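Acyl-coenzyme A oxidase 1 (Yarrowia lipolytica, PDB 5Y9D) catalyses the FAD-dependent oxidation of 2,3-saturated acyl-CoAs by oxygen to (2E)-enoyl-CoAs and hydrogen peroxide in peroxisomal fatty acid beta-oxidation. Local coordinates at residues 313-318 and 419-424; 307-312 and 412-417. All coordinates share one frame; numbering follows the deposited sequence.

Contact 1: residues 313-318 and 419-424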
loop_
_atom_site.group_PDB
_atom_site.type_symbol
_atom_site.label_atom_id
_atom_site.label_comp_id
_atom_site.label_asym_id
_atom_site.label_seq_id
_atom_site.Cartn_x
_atom_site.Cartn_y
_atom_site.Cartn_z
ATOM N N VAL A 313 -21.160 -4.430 -5.017
ATOM C CA VAL A 313 -21.930 -4.427 -3.776
ATOM C C VAL A 313 -21.292 -5.329 -2.752
ATOM O O VAL A 313 -21.118 -4.950 -1.585
ATOM C CB VAL A 313 -23.382 -4.887 -4.020
ATOM C CG1 VAL A 313 -24.053 -5.342 -2.726
ATOM C CG2 VAL A 313 -24.174 -3.775 -4.674
ATOM N N SER A 314 -20.914 -6.525 -3.186
ATOM C CA SER A 314 -20.221 -7.443 -2.286
ATOM C C SER A 314 -18.861 -6.881 -1.847
ATOM O O SER A 314 -18.414 -7.170 -0.756
ATOM C CB SER A 314 -20.068 -8.823 -2.917
ATOM O OG SER A 314 -20.008 -9.803 -1.898
ATOM N N MET A 315 -18.226 -6.052 -2.675
ATOM C CA MET A 315 -16.962 -5.381 -2.275
ATOM C C MET A 315 -17.055 -4.281 -1.198
ATOM O O MET A 315 -16.034 -3.933 -0.579
ATOM C CB MET A 315 -16.240 -4.842 -3.493
ATOM C CG MET A 315 -15.525 -5.944 -4.235
ATOM S SD MET A 315 -14.928 -5.403 -5.833
ATOM C CE MET A 315 -15.207 -6.883 -6.783
ATOM N N ILE A 316 -18.247 -3.735 -0.971
ATOM C CA ILE A 316 -18.397 -2.762 0.072
ATOM C C ILE A 316 -18.282 -3.523 1.408
ATOM O O ILE A 316 -17.652 -3.056 2.342
ATOM C CB ILE A 316 -19.698 -1.962 -0.048
ATOM C CG1 ILE A 316 -19.793 -1.252 -1.399
ATOM C CG2 ILE A 316 -19.769 -0.868 0.997
ATOM C CD1 ILE A 316 -21.224 -1.037 -1.850
ATOM N N ALA A 317 -18.835 -4.716 1.466
ATOM C CA ALA A 317 -18.784 -5.537 2.670
ATOM C C ALA A 317 -17.388 -6.069 2.915
ATOM O O ALA A 317 -16.916 -6.032 4.044
ATOM C CB ALA A 317 -19.780 -6.688 2.568
ATOM N N ASP A 318 -16.720 -6.571 1.874
ATOM C CA ASP A 318 -15.349 -7.022 2.056
ATOM C C ASP A 318 -14.569 -5.927 2.726
ATOM O O ASP A 318 -13.887 -6.184 3.691
ATOM C CB ASP A 318 -14.632 -7.380 0.754
ATOM C CG ASP A 318 -15.355 -8.412 -0.065
ATOM O OD1 ASP A 318 -16.088 -9.243 0.518
ATOM O OD2 ASP A 318 -15.183 -8.370 -1.309
ATOM N N GLY A 419 -19.145 4.356 -6.824
ATOM C CA GLY A 419 -18.405 5.277 -5.972
ATOM C C GLY A 419 -18.201 4.677 -4.606
ATOM O O GLY A 419 -17.151 4.839 -4.009
ATOM N N MET A 420 -19.209 3.999 -4.085
ATOM C CA MET A 420 -19.053 3.361 -2.791
ATOM C C MET A 420 -18.030 2.201 -2.823
ATOM O O MET A 420 -17.249 2.031 -1.895
ATOM C CB MET A 420 -20.382 2.875 -2.264
ATOM C CG MET A 420 -20.267 2.502 -0.806
ATOM S SD MET A 420 -20.980 3.747 0.253
ATOM C CE MET A 420 -22.695 3.149 0.127
ATOM N N LYS A 421 -18.024 1.419 -3.894
ATOM C CA LYS A 421 -16.970 0.417 -4.118
ATOM C C LYS A 421 -15.599 1.078 -4.130
ATOM O O LYS A 421 -14.709 0.701 -3.375
ATOM C CB LYS A 421 -17.214 -0.343 -5.431
ATOM C CG LYS A 421 -16.251 -1.473 -5.740
ATOM C CD LYS A 421 -14.955 -1.005 -6.385
ATOM C CE LYS A 421 -14.322 -2.111 -7.218
ATOM N NZ LYS A 421 -13.152 -1.656 -8.016
ATOM N N ALA A 422 -15.414 2.072 -4.979
ATOM C CA ALA A 422 -14.101 2.661 -5.079
ATOM C C ALA A 422 -13.600 3.166 -3.730
ATOM O O ALA A 422 -12.524 2.799 -3.278
ATOM C CB ALA A 422 -14.069 3.763 -6.133
ATOM N N PHE A 423 -14.377 3.988 -3.065
ATOM C CA PHE A 423 -13.864 4.629 -1.853
ATOM C C PHE A 423 -13.732 3.668 -0.705
ATOM O O PHE A 423 -12.704 3.727 0.023
ATOM C CB PHE A 423 -14.678 5.861 -1.483
ATOM C CG PHE A 423 -14.586 6.926 -2.523
ATOM C CD1 PHE A 423 -13.389 7.581 -2.728
ATOM C CD2 PHE A 423 -15.665 7.226 -3.342
ATOM C CE1 PHE A 423 -13.275 8.557 -3.702
ATOM C CE2 PHE A 423 -15.551 8.194 -4.331
ATOM C CZ PHE A 423 -14.352 8.864 -4.518
ATOM N N THR A 424 -14.708 2.769 -0.539
ATOM C CA THR A 424 -14.542 1.779 0.501
ATOM C C THR A 424 -13.381 0.839 0.290
ATOM O O THR A 424 -12.724 0.535 1.259
ATOM C CB THR A 424 -15.790 1.005 0.833
ATOM O OG1 THR A 424 -16.252 0.276 -0.307
ATOM C CG2 THR A 424 -16.844 1.991 1.380
#
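I316 packs against M420 and T424, while its neighbour M315 runs alongside K421. The two helix segments run in nearly the same direction, 28° apart, and their axes come within 8.5 Å.

At its root, I316 CB sits 4.1 Å from T424 OG1. From there the side chain forks. The CG2 methyl lies 3.9 Å from CG of M420 and about as far from the threonine hydroxyl; CG1 meets that same CG of M420; and CD1, at the tip, ends 3.8 Å from M420 CG with M420 CB close behind. The isoleucine and methionine side chains cross at about a right angle, and M420 CG is met by CG2 on one branch and by CG1 and CD1 on the other. With an alanine here both branches would go, and M420 CG and the T424 hydroxyl would probably lose their apolar neighbour, leaving the methionine freer to turn.

T424 OG1 stands between its own N and carbonyl carbon (chi1 61°), which aims it back along the helix to give its hydrogen to M420 O at 2.6 Å. T424 N reaches that oxygen from the opposite face of the carbonyl plane. The hydroxyl is therefore satisfied inside its own helix and offers I316 only van der Waals contact.

On the other flank, M315 and K421 point the same way, with M315 SD 3.6 Å from K421 CE. K421 NZ hydrogen-bonds to the carbonyl oxygens of Q460, W463 and G465 and to OD1 of N467. M315 itself touches Q460, W463 and E464, the probable proton acceptor. Helices 306-334 and 400-437 thus meet as parallel members of the C-alpha1 helical bundle of the acyl-CoA oxidase fold, with M315 and K421 in contact with the loop that carries the presumed catalytic base.

Contact 2: residues 307-312 and 412-417; sequences ALIRGR and ELFAAS
In the C-alpha1 helical bundle of the acyl-CoA oxidase fold, I309 and R312 on helix 306-334 face L413, F414 and S417 on helix 400-437. The local axes make an angle of 40° and approach to 9.9 Å.

I309 reaches across with two branches. Its chi1 of -54° sets CG1 anti to the carbonyl carbon and CG2 anti to the backbone N, and the branches meet different partners. I309 CG2 lies 3.9 Å from L413 CG and packs at 4.0 Å against S417 OG. CG1 comes to the edge of the F414 ring, near its plane, 4.2 Å from CD1. Helix 355-391 packs against both helices, with W382 on I309 and T381 and T385 on L413.

R312 extends its chain past the same ring, bringing NH1 obliquely within 3.7 Å of F414 CE1; the guanidinium and ring planes stand 73° apart. Its NE donates to the main-chain oxygen of E464, the likely proton acceptor, which ties the arginine to the active-site loop.

S417 OG gives its hydrogen to L413 O at 3.0 Å from above the carbonyl plane, while S417 N comes from the opposite face. With the hydroxyl bonded within its own helix and no hydrogen bond crossing between the segments, the contact rests on van der Waals packing, and the arginine's NE bond goes to the loop instead.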
loop_
_atom_site.group_PDB
_atom_site.type_symbol
_atom_site.label_atom_id
_atom_site.label_comp_id
_atom_site.label_asym_id
_atom_site.label_seq_id
_atom_site.Cartn_x
_atom_site.Cartn_y
_atom_site.Cartn_z
ATOM N N ALA A 307 -23.927 -8.785 -13.682
ATOM C CA ALA A 307 -23.185 -9.585 -12.679
ATOM C C ALA A 307 -22.111 -8.775 -11.935
ATOM O O ALA A 307 -21.805 -9.053 -10.765
ATOM C CB ALA A 307 -22.555 -10.816 -13.338
ATOM N N LEU A 308 -21.560 -7.771 -12.622
ATOM C CA LEU A 308 -20.533 -6.910 -12.046
ATOM C C LEU A 308 -21.048 -6.063 -10.896
ATOM O O LEU A 308 -20.283 -5.736 -9.986
ATOM C CB LEU A 308 -19.915 -6.015 -13.119
ATOM C CG LEU A 308 -19.144 -6.766 -14.227
ATOM C CD1 LEU A 308 -18.508 -5.797 -15.230
ATOM C CD2 LEU A 308 -18.096 -7.699 -13.627
ATOM N N ILE A 309 -22.334 -5.709 -10.934
ATOM C CA ILE A 309 -22.909 -4.872 -9.902
ATOM C C ILE A 309 -22.967 -5.712 -8.648
ATOM O O ILE A 309 -22.610 -5.230 -7.581
ATOM C CB ILE A 309 -24.316 -4.320 -10.232
ATOM C CG1 ILE A 309 -24.350 -3.590 -11.586
ATOM C CG2 ILE A 309 -24.775 -3.316 -9.175
ATOM C CD1 ILE A 309 -25.767 -3.418 -12.137
ATOM N N ARG A 310 -23.374 -6.975 -8.766
ATOM C CA ARG A 310 -23.448 -7.834 -7.572
ATOM C C ARG A 310 -22.173 -7.725 -6.737
ATOM O O ARG A 310 -22.237 -7.478 -5.539
ATOM C CB ARG A 310 -23.684 -9.309 -7.924
ATOM C CG ARG A 310 -23.895 -10.204 -6.712
ATOM C CD ARG A 310 -24.313 -11.618 -7.076
ATOM N NE ARG A 310 -23.671 -12.583 -6.169
ATOM C CZ ARG A 310 -24.290 -13.482 -5.392
ATOM N NH1 ARG A 310 -25.623 -13.622 -5.377
ATOM N NH2 ARG A 310 -23.555 -14.272 -4.614
ATOM N N GLY A 311 -21.020 -7.915 -7.375
ATOM C CA GLY A 311 -19.768 -8.009 -6.665
ATOM C C GLY A 311 -19.180 -6.680 -6.245
ATOM O O GLY A 311 -18.291 -6.655 -5.394
ATOM N N ARG A 312 -19.609 -5.587 -6.879
ATOM C CA ARG A 312 -19.230 -4.254 -6.432
ATOM C C ARG A 312 -19.898 -4.007 -5.104
ATOM O O ARG A 312 -19.283 -3.446 -4.203
ATOM C CB ARG A 312 -19.677 -3.168 -7.403
ATOM C CG ARG A 312 -18.746 -3.004 -8.557
ATOM C CD ARG A 312 -19.160 -1.881 -9.479
ATOM N NE ARG A 312 -18.384 -2.056 -10.702
ATOM C CZ ARG A 312 -18.868 -2.417 -11.874
ATOM N NH1 ARG A 312 -20.167 -2.589 -12.050
ATOM N NH2 ARG A 312 -18.037 -2.584 -12.886
ATOM N N GLU A 412 -29.352 3.640 -11.220
ATOM C CA GLU A 412 -29.051 4.341 -9.975
ATOM C C GLU A 412 -28.160 3.472 -9.087
ATOM O O GLU A 412 -27.244 3.970 -8.428
ATOM C CB GLU A 412 -30.348 4.674 -9.215
ATOM C CG GLU A 412 -30.149 5.544 -7.969
ATOM C CD GLU A 412 -31.197 5.311 -6.883
ATOM O OE1 GLU A 412 -30.881 5.560 -5.690
ATOM O OE2 GLU A 412 -32.330 4.883 -7.217
ATOM N N LEU A 413 -28.450 2.177 -9.077
ATOM C CA LEU A 413 -27.703 1.228 -8.288
ATOM C C LEU A 413 -26.254 1.103 -8.784
ATOM O O LEU A 413 -25.307 1.041 -7.994
ATOM C CB LEU A 413 -28.386 -0.130 -8.335
ATOM C CG LEU A 413 -27.661 -1.208 -7.519
ATOM C CD1 LEU A 413 -27.418 -0.786 -6.071
ATOM C CD2 LEU A 413 -28.449 -2.506 -7.562
ATOM N N PHE A 414 -26.118 1.049 -10.103
ATOM C CA PHE A 414 -24.846 1.026 -10.749
ATOM C C PHE A 414 -24.025 2.193 -10.222
ATOM O O PHE A 414 -22.930 1.990 -9.677
ATOM C CB PHE A 414 -25.030 1.126 -12.268
ATOM C CG PHE A 414 -23.749 1.146 -13.024
ATOM C CD1 PHE A 414 -23.137 -0.040 -13.403
ATOM C CD2 PHE A 414 -23.127 2.355 -13.332
ATOM C CE1 PHE A 414 -21.926 -0.019 -14.098
ATOM C CE2 PHE A 414 -21.914 2.386 -14.011
ATOM C CZ PHE A 414 -21.312 1.197 -14.398
ATOM N N ALA A 415 -24.561 3.404 -10.373
ATOM C CA ALA A 415 -23.820 4.619 -10.027
ATOM C C ALA A 415 -23.473 4.693 -8.560
ATOM O O ALA A 415 -22.362 5.085 -8.214
ATOM C CB ALA A 415 -24.587 5.874 -10.432
ATOM N N ALA A 416 -24.423 4.325 -7.699
ATOM C CA ALA A 416 -24.207 4.367 -6.250
ATOM C C ALA A 416 -23.156 3.337 -5.826
ATOM O O ALA A 416 -22.250 3.653 -5.072
ATOM C CB ALA A 416 -25.518 4.133 -5.496
ATOM N N SER A 417 -23.284 2.110 -6.321
ATOM C CA SER A 417 -22.326 1.054 -6.027
ATOM C C SER A 417 -20.907 1.385 -6.421
ATOM O O SER A 417 -19.965 0.863 -5.837
ATOM C CB SER A 417 -22.677 -0.199 -6.809
ATOM O OG SER A 417 -23.771 -0.831 -6.225
#

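Overall arrangement
Contacts 1 and 2 are successive stages of one interface, both pairing helix 306-334 with helix 400-437, their centres 9 Å apart. They join directly where V313 CG2 packs against S417 OG. Contact 1 lies nearer the middle of the chain and all its touching residues are buried; contact 2 is also largely enclosed but has the partly exposed F414 at its margin. Aliphatic and thioether groups dominate the first, whereas the second brings in an aromatic ring and a guanidinium group. Each sends one basic residue to the loop around E464, K421 from helix 400-437 and R312 from helix 306-334, and each has a hydroxyl bonded back to its own helix.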